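UDP-glucose:anthocyanidin 3-O-glucosyltransferase (Clitoria ternatea, PDB 4WHM) is a plant glycosyltransferase of the GT-B fold, built from two Rossmann-like domains that face each other across a cleft holding uridine-5'-diphosphate. Local coordinates at residues A[15-20]-A[134-139]; A[253-258]-A[329-334]; A[300-305]-A[322-327]. One frame throughout, in Å; residues are numbered along the deposited sequence.

Contact 1: residues A[15-20]-A[134-139]; sequences GSHLPP and FWPNVS. With UDP (uridine-5'-diphosphate), chain B.
The imidazole of H17 overlaps the outer end of the P136 ring, with H17 ND1 3.6 Å from P136 CG. The two side chains cross at about a right angle. N137 comes in beside the proline: its ND2 lies 3.3 Å from H17 CE1, and the amide and imidazole planes are 59° apart. No hydrogen bond crosses between the segments. The polar partner of H17 ND1 is D114 OD1, which probably helps fix the rotation of the ring. H17 CG stands anti to its carbonyl carbon (chi1 -80°), and this brings the ring over to P136 and N137. Both segments belong to the N-terminal Rossmann-like domain of the GT-B fold. Residues 15-20 lead into helix 18-31, and residues 134-139 leave the end of strand 131-135 in the parallel sheet. Further along the helix, P20 CB meets the ring edge of F134, in its plane, 3.9 Å from F134 CZ. S16 faces the cleft and bonds through OG to UDP O1B at 2.6 Å. The W135 side chain starts away from residues 15-20. Its NE1 bonds to V138 O at 3.0 Å, nearly straight at 178°, while N137 OD1 sits 3.5 Å above the indole plane of W135.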
loop_
_atom_site.group_PDB
_atom_site.type_symbol
_atom_site.label_atom_id
_atom_site.label_comp_id
_atom_site.label_asym_id
_atom_site.label_seq_id
_atom_site.Cartn_x
_atom_site.Cartn_y
_atom_site.Cartn_z
ATOM N N GLY A 15 -9.204 -1.768 4.867
ATOM C CA GLY A 15 -7.949 -1.449 5.524
ATOM C C GLY A 15 -7.095 -0.385 4.878
ATOM O O GLY A 15 -7.525 0.756 4.716
ATOM N N SER A 16 -5.888 -0.767 4.485
ATOM C CA SER A 16 -4.898 0.226 4.086
ATOM C C SER A 16 -5.135 0.798 2.693
ATOM O O SER A 16 -4.402 1.694 2.265
ATOM C CB SER A 16 -3.499 -0.362 4.164
ATOM O OG SER A 16 -3.350 -1.339 3.154
ATOM N N HIS A 17 -6.141 0.297 1.975
ATOM C CA HIS A 17 -6.536 0.938 0.723
ATOM C C HIS A 17 -7.272 2.257 0.989
ATOM O O HIS A 17 -7.415 3.092 0.097
ATOM C CB HIS A 17 -7.458 0.028 -0.088
ATOM C CG HIS A 17 -6.741 -1.042 -0.850
ATOM N ND1 HIS A 17 -6.560 -0.984 -2.216
ATOM C CD2 HIS A 17 -6.165 -2.198 -0.440
ATOM C CE1 HIS A 17 -5.896 -2.056 -2.615
ATOM N NE2 HIS A 17 -5.646 -2.810 -1.559
ATOM N N LEU A 18 -7.775 2.426 2.201
ATOM C CA LEU A 18 -8.660 3.561 2.485
ATOM C C LEU A 18 -7.961 4.919 2.674
ATOM O O LEU A 18 -8.282 5.885 1.964
ATOM C CB LEU A 18 -9.599 3.222 3.644
ATOM C CG LEU A 18 -10.653 2.192 3.241
ATOM C CD1 LEU A 18 -11.167 1.436 4.463
ATOM C CD2 LEU A 18 -11.792 2.899 2.508
ATOM N N PRO A 19 -7.002 5.012 3.611
ATOM C CA PRO A 19 -6.386 6.340 3.762
ATOM C C PRO A 19 -5.729 6.951 2.489
ATOM O O PRO A 19 -5.900 8.155 2.272
ATOM C CB PRO A 19 -5.340 6.114 4.864
ATOM C CG PRO A 19 -5.867 4.937 5.643
ATOM C CD PRO A 19 -6.493 4.052 4.612
ATOM N N PRO A 20 -5.004 6.159 1.670
ATOM C CA PRO A 20 -4.414 6.797 0.481
ATOM C C PRO A 20 -5.445 7.430 -0.450
ATOM O O PRO A 20 -5.155 8.475 -1.052
ATOM C CB PRO A 20 -3.713 5.635 -0.231
ATOM C CG PRO A 20 -3.399 4.659 0.865
ATOM C CD PRO A 20 -4.582 4.746 1.791
ATOM N N PHE A 134 -7.232 4.523 -9.407
ATOM C CA PHE A 134 -6.244 4.880 -8.399
ATOM C C PHE A 134 -5.477 3.623 -7.997
ATOM O O PHE A 134 -6.084 2.569 -7.779
ATOM C CB PHE A 134 -6.961 5.483 -7.187
ATOM C CG PHE A 134 -6.042 5.852 -6.048
ATOM C CD1 PHE A 134 -5.123 6.886 -6.184
ATOM C CD2 PHE A 134 -6.130 5.189 -4.835
ATOM C CE1 PHE A 134 -4.287 7.241 -5.120
ATOM C CE2 PHE A 134 -5.299 5.530 -3.766
ATOM C CZ PHE A 134 -4.373 6.564 -3.914
ATOM N N TRP A 135 -4.152 3.730 -7.904
ATOM C CA TRP A 135 -3.302 2.556 -7.676
ATOM C C TRP A 135 -2.431 2.746 -6.443
ATOM O O TRP A 135 -1.379 3.396 -6.517
ATOM C CB TRP A 135 -2.414 2.314 -8.907
ATOM C CG TRP A 135 -1.655 1.026 -8.846
ATOM C CD1 TRP A 135 -0.376 0.840 -8.413
ATOM C CD2 TRP A 135 -2.150 -0.260 -9.212
ATOM N NE1 TRP A 135 -0.044 -0.491 -8.491
ATOM C CE2 TRP A 135 -1.120 -1.186 -8.987
ATOM C CE3 TRP A 135 -3.370 -0.718 -9.727
ATOM C CZ2 TRP A 135 -1.267 -2.550 -9.251
ATOM C CZ3 TRP A 135 -3.516 -2.066 -9.989
ATOM C CH2 TRP A 135 -2.472 -2.967 -9.751
ATOM N N PRO A 136 -2.866 2.195 -5.294
ATOM C CA PRO A 136 -2.107 2.343 -4.053
ATOM C C PRO A 136 -1.216 1.131 -3.758
ATOM O O PRO A 136 -0.585 1.085 -2.699
ATOM C CB PRO A 136 -3.214 2.436 -2.998
ATOM C CG PRO A 136 -4.253 1.478 -3.513
ATOM C CD PRO A 136 -4.212 1.638 -5.045
ATOM N N ASN A 137 -1.170 0.159 -4.664
ATOM C CA ASN A 137 -0.303 -1.006 -4.469
ATOM C C ASN A 137 1.094 -0.722 -4.986
ATOM O O ASN A 137 1.359 0.381 -5.465
ATOM C CB ASN A 137 -0.909 -2.204 -5.186
ATOM C CG ASN A 137 -2.406 -2.213 -5.071
ATOM O OD1 ASN A 137 -3.127 -1.967 -6.053
ATOM N ND2 ASN A 137 -2.896 -2.435 -3.849
ATOM N N VAL A 138 1.997 -1.697 -4.879
ATOM C CA VAL A 138 3.350 -1.500 -5.379
ATOM C C VAL A 138 3.263 -1.083 -6.845
ATOM O O VAL A 138 2.588 -1.717 -7.660
ATOM C CB VAL A 138 4.256 -2.743 -5.162
ATOM C CG1 VAL A 138 3.658 -3.948 -5.801
ATOM C CG2 VAL A 138 5.652 -2.503 -5.712
ATOM N N SER A 139 3.908 0.035 -7.155
ATOM C CA SER A 139 3.800 0.630 -8.481
ATOM C C SER A 139 4.216 -0.358 -9.555
ATOM O O SER A 139 3.532 -0.518 -10.568
ATOM C CB SER A 139 4.666 1.893 -8.562
ATOM O OG SER A 139 5.977 1.636 -8.074
HETATM N N1 UDP B . 0.327 0.838 10.803
HETATM C C2 UDP B . 0.379 1.683 11.935
HETATM N N3 UDP B . 0.668 1.178 13.139
HETATM C C4 UDP B . 0.918 -0.127 13.299
HETATM C C5 UDP B . 0.874 -0.987 12.201
HETATM C C6 UDP B . 0.575 -0.478 10.937
HETATM O O2 UDP B . 0.144 2.910 11.824
HETATM O O4 UDP B . 1.185 -0.556 14.451
HETATM C "C1'" UDP B . 0.001 1.410 9.489
HETATM C "C2'" UDP B . 1.230 1.603 8.612
HETATM O "O2'" UDP B . 1.926 2.815 8.938
HETATM C "C3'" UDP B . 0.630 1.612 7.215
HETATM C "C4'" UDP B . -0.528 0.639 7.344
HETATM O "O4'" UDP B . -0.825 0.512 8.739
HETATM O "O3'" UDP B . 0.084 2.905 6.920
HETATM C "C5'" UDP B . -0.106 -0.728 6.841
HETATM O "O5'" UDP B . -0.439 -0.834 5.465
HETATM P PA UDP B . 0.495 -1.684 4.482
HETATM O O1A UDP B . 0.084 -1.346 3.067
HETATM O O2A UDP B . 1.939 -1.479 4.876
HETATM O O3A UDP B . 0.169 -3.229 4.868
HETATM P PB UDP B . -1.233 -3.966 5.240
HETATM O O1B UDP B . -2.299 -3.383 4.341
HETATM O O2B UDP B . -1.445 -3.730 6.723
HETATM O O3B UDP B . -0.911 -5.412 4.941
#

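Contact 2: residues A[253-258]-A[329-334]; sequences GCLSWL and SHVLSH
H330 meets L255 mainly through its backbone. L255 CD2 comes to 3.7 Å from H330 O, while the H330 ring leads away. The same H330 O accepts a hydrogen bond from S333 OG at 2.8 Å, near the end of helix 328-332. V331 follows and spreads its two methyls along helix 254-259. V331 CG1, anti to the backbone N (chi1 169°), meets L258 CD1 at 4.0 Å, and the two side chains cross at about a right angle. V331 CG2 touches C254 CB and L255 CD2, each at 4.3 Å. L332 turns to the other side, against Y268 and F340 of the central sheet strands. H334 ends the run. Its ring lies flat against L258 in a CH-pi contact: L258 CB is 3.5 Å from the centroid of the H334 ring and only 5° off the ring normal. L258 O is 3.3 Å from H334 CE1. Both ring nitrogens have partners just beyond the segments, D259 OD1 for NE2 and the backbone N of S336 for ND1. No hydrogen bond joins the two segments directly. ND1 facing an N-H and NE2 facing a carboxylate is consistent with a proton on NE2, and the two bonds should hold the ring flat under the leucine.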
loop_
_atom_site.group_PDB
_atom_site.type_symbol
_atom_site.label_atom_id
_atom_site.label_comp_id
_atom_site.label_asym_id
_atom_site.label_seq_id
_atom_site.Cartn_x
_atom_site.Cartn_y
_atom_site.Cartn_z
ATOM N N GLY A 253 4.176 5.459 24.351
ATOM C CA GLY A 253 5.385 6.238 24.570
ATOM C C GLY A 253 6.552 5.802 23.695
ATOM O O GLY A 253 7.705 5.769 24.146
ATOM N N CYS A 254 6.253 5.465 22.443
ATOM C CA CYS A 254 7.263 4.962 21.512
ATOM C C CYS A 254 8.301 6.013 21.193
ATOM O O CYS A 254 9.508 5.740 21.202
ATOM C CB CYS A 254 6.607 4.514 20.211
ATOM S SG CYS A 254 5.767 2.962 20.372
ATOM N N LEU A 255 7.822 7.217 20.904
ATOM C CA LEU A 255 8.692 8.297 20.470
ATOM C C LEU A 255 9.626 8.753 21.578
ATOM O O LEU A 255 10.807 9.031 21.337
ATOM C CB LEU A 255 7.860 9.467 19.933
ATOM C CG LEU A 255 6.961 9.101 18.749
ATOM C CD1 LEU A 255 6.179 10.321 18.271
ATOM C CD2 LEU A 255 7.787 8.509 17.615
ATOM N N SER A 256 9.106 8.828 22.801
ATOM C CA SER A 256 9.939 9.226 23.924
ATOM C C SER A 256 10.965 8.137 24.201
ATOM O O SER A 256 12.115 8.417 24.536
ATOM C CB SER A 256 9.090 9.492 25.161
ATOM O OG SER A 256 9.912 9.841 26.257
ATOM N N TRP A 257 10.550 6.886 24.054
ATOM C CA TRP A 257 11.486 5.780 24.225
ATOM C C TRP A 257 12.575 5.874 23.154
ATOM O O TRP A 257 13.766 5.750 23.454
ATOM C CB TRP A 257 10.740 4.450 24.120
ATOM C CG TRP A 257 11.547 3.223 24.479
ATOM C CD1 TRP A 257 11.692 2.676 25.722
ATOM C CD2 TRP A 257 12.278 2.378 23.580
ATOM N NE1 TRP A 257 12.476 1.546 25.655
ATOM C CE2 TRP A 257 12.852 1.344 24.351
ATOM C CE3 TRP A 257 12.508 2.397 22.198
ATOM C CZ2 TRP A 257 13.640 0.335 23.787
ATOM C CZ3 TRP A 257 13.299 1.394 21.637
ATOM C CH2 TRP A 257 13.850 0.377 22.430
ATOM N N LEU A 258 12.169 6.107 21.905
ATOM C CA LEU A 258 13.140 6.248 20.822
ATOM C C LEU A 258 14.112 7.419 21.057
ATOM O O LEU A 258 15.285 7.336 20.671
ATOM C CB LEU A 258 12.434 6.374 19.470
ATOM C CG LEU A 258 11.775 5.093 18.964
ATOM C CD1 LEU A 258 10.813 5.405 17.824
ATOM C CD2 LEU A 258 12.815 4.060 18.527
ATOM N N SER A 329 4.167 5.876 10.942
ATOM C CA SER A 329 4.841 6.857 10.095
ATOM C C SER A 329 5.733 7.787 10.930
ATOM O O SER A 329 6.797 8.208 10.472
ATOM C CB SER A 329 3.834 7.663 9.269
ATOM O OG SER A 329 3.043 8.467 10.115
ATOM N N HIS A 330 5.321 8.087 12.161
ATOM C CA HIS A 330 6.164 8.898 13.042
ATOM C C HIS A 330 7.316 8.096 13.659
ATOM O O HIS A 330 8.388 8.645 13.930
ATOM C CB HIS A 330 5.324 9.596 14.114
ATOM C CG HIS A 330 4.437 10.673 13.570
ATOM N ND1 HIS A 330 3.933 11.691 14.350
ATOM C CD2 HIS A 330 3.968 10.892 12.316
ATOM C CE1 HIS A 330 3.192 12.492 13.602
ATOM N NE2 HIS A 330 3.196 12.028 12.366
ATOM N N VAL A 331 7.108 6.803 13.881
ATOM C CA VAL A 331 8.220 5.948 14.295
ATOM C C VAL A 331 9.280 5.891 13.196
ATOM O O VAL A 331 10.470 6.076 13.456
ATOM C CB VAL A 331 7.744 4.538 14.669
ATOM C CG1 VAL A 331 8.940 3.591 14.834
ATOM C CG2 VAL A 331 6.907 4.595 15.958
ATOM N N LEU A 332 8.846 5.672 11.961
ATOM C CA LEU A 332 9.783 5.604 10.834
ATOM C C LEU A 332 10.512 6.929 10.570
ATOM O O LEU A 332 11.599 6.945 9.980
ATOM C CB LEU A 332 9.067 5.112 9.574
ATOM C CG LEU A 332 8.777 3.602 9.580
ATOM C CD1 LEU A 332 7.830 3.196 8.446
ATOM C CD2 LEU A 332 10.074 2.809 9.495
ATOM N N SER A 333 9.931 8.030 11.029
ATOM C CA SER A 333 10.546 9.337 10.823
ATOM C C SER A 333 11.522 9.666 11.949
ATOM O O SER A 333 12.157 10.727 11.935
ATOM C CB SER A 333 9.479 10.435 10.719
ATOM O OG SER A 333 8.838 10.628 11.965
ATOM N N HIS A 334 11.647 8.764 12.922
ATOM C CA HIS A 334 12.520 9.022 14.073
ATOM C C HIS A 334 13.957 8.614 13.779
ATOM O O HIS A 334 14.210 7.502 13.320
ATOM C CB HIS A 334 12.024 8.314 15.342
ATOM C CG HIS A 334 12.666 8.821 16.598
ATOM N ND1 HIS A 334 13.985 8.564 16.916
ATOM C CD2 HIS A 334 12.176 9.581 17.609
ATOM C CE1 HIS A 334 14.277 9.141 18.070
ATOM N NE2 HIS A 334 13.196 9.764 18.511
#

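Contact 3: residues A[300-305]-A[322-327]; sequences LKESLL and VVSWVP. With UDP (uridine-5'-diphosphate), chain B.
L300 and V323 make the tight part of the contact. L300 N donates to V323 O at 2.8 Å with an N-H...O angle of 165°. One residue on, S324 CA lies 3.3 Å from L300 O. This CA-H...O contact is almost straight, 176° at the hydrogen. The L300-V323 bond comes at the ends of the neighbouring parallel strands 296-299 and 320-323, with L300 one residue past the first and V323 the last of the second. Beside it the leucines gather on one valine methyl. V322 CG1 is 4.2 Å from L300 CD2 and 4.0 Å from L305 CD2. The L300 and V322 side chains run side by side in the same direction, whereas L305 slides past V322 the opposite way.

The other side is looser and wet. E302 and S324 touch lightly, E302 CB to S324 OG at 3.4 Å. E302 CG sits between the backbone N and the carbonyl carbon (chi1 62°), and the extended chain beyond it carries the carboxylate to a water. That water donates to E302 OE2 and is also bonded to S324 OG. A second water donates to L300 O and is bonded to the same hydroxyl. Through these waters S324 OG is linked to the E302 carboxylate and to L300 O.

Beyond S324 the chain turns to the ligand. The W325 ring lies over the uracil of UDP, with UDP N3 3.2 Å above the indole plane. V326 reads the uracil edge with its backbone: V326 O accepts from UDP N3 at 2.7 Å, and V326 N donates to UDP O4 at 3.2 Å. A tryptophan stacked on uracil, followed by backbone pairing, is the hallmark of the start of the PSPG box, the signature motif of plant GT-B glycosyltransferases.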
loop_
_atom_site.group_PDB
_atom_site.type_symbol
_atom_site.label_atom_id
_atom_site.label_comp_id
_atom_site.label_asym_id
_atom_site.label_seq_id
_atom_site.Cartn_x
_atom_site.Cartn_y
_atom_site.Cartn_z
ATOM N N LEU A 300 3.059 -5.585 17.404
ATOM C CA LEU A 300 2.615 -6.967 17.303
ATOM C C LEU A 300 1.210 -7.046 17.883
ATOM O O LEU A 300 0.982 -6.579 19.001
ATOM C CB LEU A 300 3.554 -7.850 18.138
ATOM C CG LEU A 300 3.223 -9.333 18.281
ATOM C CD1 LEU A 300 3.274 -9.987 16.923
ATOM C CD2 LEU A 300 4.188 -10.018 19.236
ATOM N N LYS A 301 0.263 -7.633 17.149
ATOM C CA LYS A 301 -1.105 -7.761 17.664
ATOM C C LYS A 301 -1.111 -8.499 18.991
ATOM O O LYS A 301 -0.372 -9.470 19.156
ATOM C CB LYS A 301 -2.004 -8.486 16.666
ATOM C CG LYS A 301 -2.265 -7.677 15.415
ATOM C CD LYS A 301 -3.102 -8.440 14.404
ATOM C CE LYS A 301 -3.375 -7.572 13.175
ATOM N NZ LYS A 301 -4.100 -8.314 12.103
ATOM N N GLU A 302 -1.938 -8.053 19.938
ATOM C CA GLU A 302 -1.855 -8.610 21.290
ATOM C C GLU A 302 -2.282 -10.078 21.347
ATOM O O GLU A 302 -1.938 -10.785 22.290
ATOM C CB GLU A 302 -2.608 -7.759 22.338
ATOM C CG GLU A 302 -4.106 -7.608 22.131
ATOM C CD GLU A 302 -4.824 -7.094 23.379
ATOM O OE1 GLU A 302 -5.702 -7.815 23.886
ATOM O OE2 GLU A 302 -4.523 -5.973 23.847
ATOM N N SER A 303 -3.005 -10.538 20.326
ATOM C CA SER A 303 -3.423 -11.935 20.274
ATOM C C SER A 303 -2.211 -12.838 20.068
ATOM O O SER A 303 -2.265 -14.040 20.345
ATOM C CB SER A 303 -4.460 -12.153 19.170
ATOM O OG SER A 303 -3.973 -11.713 17.923
ATOM N N LEU A 304 -1.108 -12.250 19.611
ATOM C CA LEU A 304 0.109 -13.020 19.371
ATOM C C LEU A 304 1.061 -13.057 20.567
ATOM O O LEU A 304 2.065 -13.773 20.537
ATOM C CB LEU A 304 0.826 -12.520 18.115
ATOM C CG LEU A 304 -0.006 -12.629 16.840
ATOM C CD1 LEU A 304 0.805 -12.270 15.605
ATOM C CD2 LEU A 304 -0.568 -14.025 16.715
ATOM N N LEU A 305 0.742 -12.317 21.631
ATOM C CA LEU A 305 1.606 -12.281 22.816
ATOM C C LEU A 305 1.767 -13.650 23.467
ATOM O O LEU A 305 2.833 -13.970 24.002
ATOM C CB LEU A 305 1.066 -11.296 23.858
ATOM C CG LEU A 305 1.153 -9.819 23.489
ATOM C CD1 LEU A 305 0.563 -8.968 24.608
ATOM C CD2 LEU A 305 2.611 -9.452 23.236
ATOM N N VAL A 322 7.560 -4.134 23.119
ATOM C CA VAL A 322 6.619 -4.948 22.353
ATOM C C VAL A 322 5.226 -4.420 22.626
ATOM O O VAL A 322 4.717 -4.527 23.752
ATOM C CB VAL A 322 6.682 -6.429 22.743
ATOM C CG1 VAL A 322 5.621 -7.214 21.974
ATOM C CG2 VAL A 322 8.082 -6.988 22.473
ATOM N N VAL A 323 4.614 -3.831 21.603
ATOM C CA VAL A 323 3.361 -3.115 21.799
ATOM C C VAL A 323 2.374 -3.465 20.690
ATOM O O VAL A 323 2.778 -3.953 19.635
ATOM C CB VAL A 323 3.599 -1.603 21.806
ATOM C CG1 VAL A 323 4.565 -1.214 22.926
ATOM C CG2 VAL A 323 4.140 -1.169 20.463
ATOM N N SER A 324 1.088 -3.203 20.924
ATOM C CA SER A 324 0.040 -3.619 19.991
ATOM C C SER A 324 -0.073 -2.719 18.761
ATOM O O SER A 324 -0.435 -3.181 17.679
ATOM C CB SER A 324 -1.318 -3.693 20.707
ATOM O OG SER A 324 -1.303 -4.684 21.714
ATOM N N TRP A 325 0.227 -1.434 18.935
ATOM C CA TRP A 325 0.045 -0.452 17.871
ATOM C C TRP A 325 0.965 0.750 18.095
ATOM O O TRP A 325 1.155 1.190 19.232
ATOM C CB TRP A 325 -1.421 0.008 17.835
ATOM C CG TRP A 325 -1.724 0.981 16.733
ATOM C CD1 TRP A 325 -1.719 2.349 16.815
ATOM C CD2 TRP A 325 -2.073 0.658 15.381
ATOM N NE1 TRP A 325 -2.047 2.893 15.592
ATOM C CE2 TRP A 325 -2.268 1.878 14.696
ATOM C CE3 TRP A 325 -2.242 -0.542 14.683
ATOM C CZ2 TRP A 325 -2.623 1.929 13.348
ATOM C CZ3 TRP A 325 -2.589 -0.490 13.343
ATOM C CH2 TRP A 325 -2.780 0.736 12.692
ATOM N N VAL A 326 1.550 1.264 17.016
ATOM C CA VAL A 326 2.381 2.463 17.094
ATOM C C VAL A 326 1.944 3.442 16.012
ATOM O O VAL A 326 1.330 3.042 15.030
ATOM C CB VAL A 326 3.875 2.153 16.875
ATOM C CG1 VAL A 326 4.380 1.168 17.906
ATOM C CG2 VAL A 326 4.102 1.601 15.475
ATOM N N PRO A 327 2.246 4.736 16.202
ATOM C CA PRO A 327 2.091 5.684 15.096
ATOM C C PRO A 327 3.228 5.415 14.122
ATOM O O PRO A 327 4.285 6.046 14.220
ATOM C CB PRO A 327 2.257 7.043 15.780
ATOM C CG PRO A 327 3.087 6.763 16.995
ATOM C CD PRO A 327 2.689 5.388 17.447
HETATM N N1 UDP B . 0.327 0.838 10.803
HETATM C C2 UDP B . 0.379 1.683 11.935
HETATM N N3 UDP B . 0.668 1.178 13.139
HETATM C C4 UDP B . 0.918 -0.127 13.299
HETATM C C5 UDP B . 0.874 -0.987 12.201
HETATM C C6 UDP B . 0.575 -0.478 10.937
HETATM O O2 UDP B . 0.144 2.910 11.824
HETATM O O4 UDP B . 1.185 -0.556 14.451
HETATM C "C1'" UDP B . 0.001 1.410 9.489
HETATM C "C2'" UDP B . 1.230 1.603 8.612
HETATM O "O2'" UDP B . 1.926 2.815 8.938
HETATM C "C3'" UDP B . 0.630 1.612 7.215
HETATM C "C4'" UDP B . -0.528 0.639 7.344
HETATM O "O4'" UDP B . -0.825 0.512 8.739
HETATM O "O3'" UDP B . 0.084 2.905 6.920
HETATM C "C5'" UDP B . -0.106 -0.728 6.841
HETATM O "O5'" UDP B . -0.439 -0.834 5.465
HETATM P PA UDP B . 0.495 -1.684 4.482
HETATM O O1A UDP B . 0.084 -1.346 3.067
HETATM O O2A UDP B . 1.939 -1.479 4.876
HETATM O O3A UDP B . 0.169 -3.229 4.868
HETATM P PB UDP B . -1.233 -3.966 5.240
HETATM O O1B UDP B . -2.299 -3.383 4.341
HETATM O O2B UDP B . -1.445 -3.730 6.723
HETATM O O3B UDP B . -0.911 -5.412 4.941
HETATM O O HOH W 1 1.000 -6.467 21.874
HETATM O O HOH W 2 -2.364 -4.300 24.185
#

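The three contacts come from the two halves of the GT-B fold. Contact 1 closes first along the chain and joins the start of helix 18-31 to the end of strand 131-135 in the N-terminal seven-stranded parallel sheet. Contacts 2 and 3 lie in the C-terminal half, on and around its six-stranded sheet, and contact 3 falls between the two segments of contact 2. The centres of contacts 1 and 3 are about 23 Å apart, yet both touch UDP: contact 1 at the diphosphate, contact 3 at the uracil. The ligand therefore bridges the domains. Contacts 2 and 3 are about 15 Å apart between centres. Helices 254-259 and 328-332 both pack against V326, the residue that bonds the uracil, through C254 and V331.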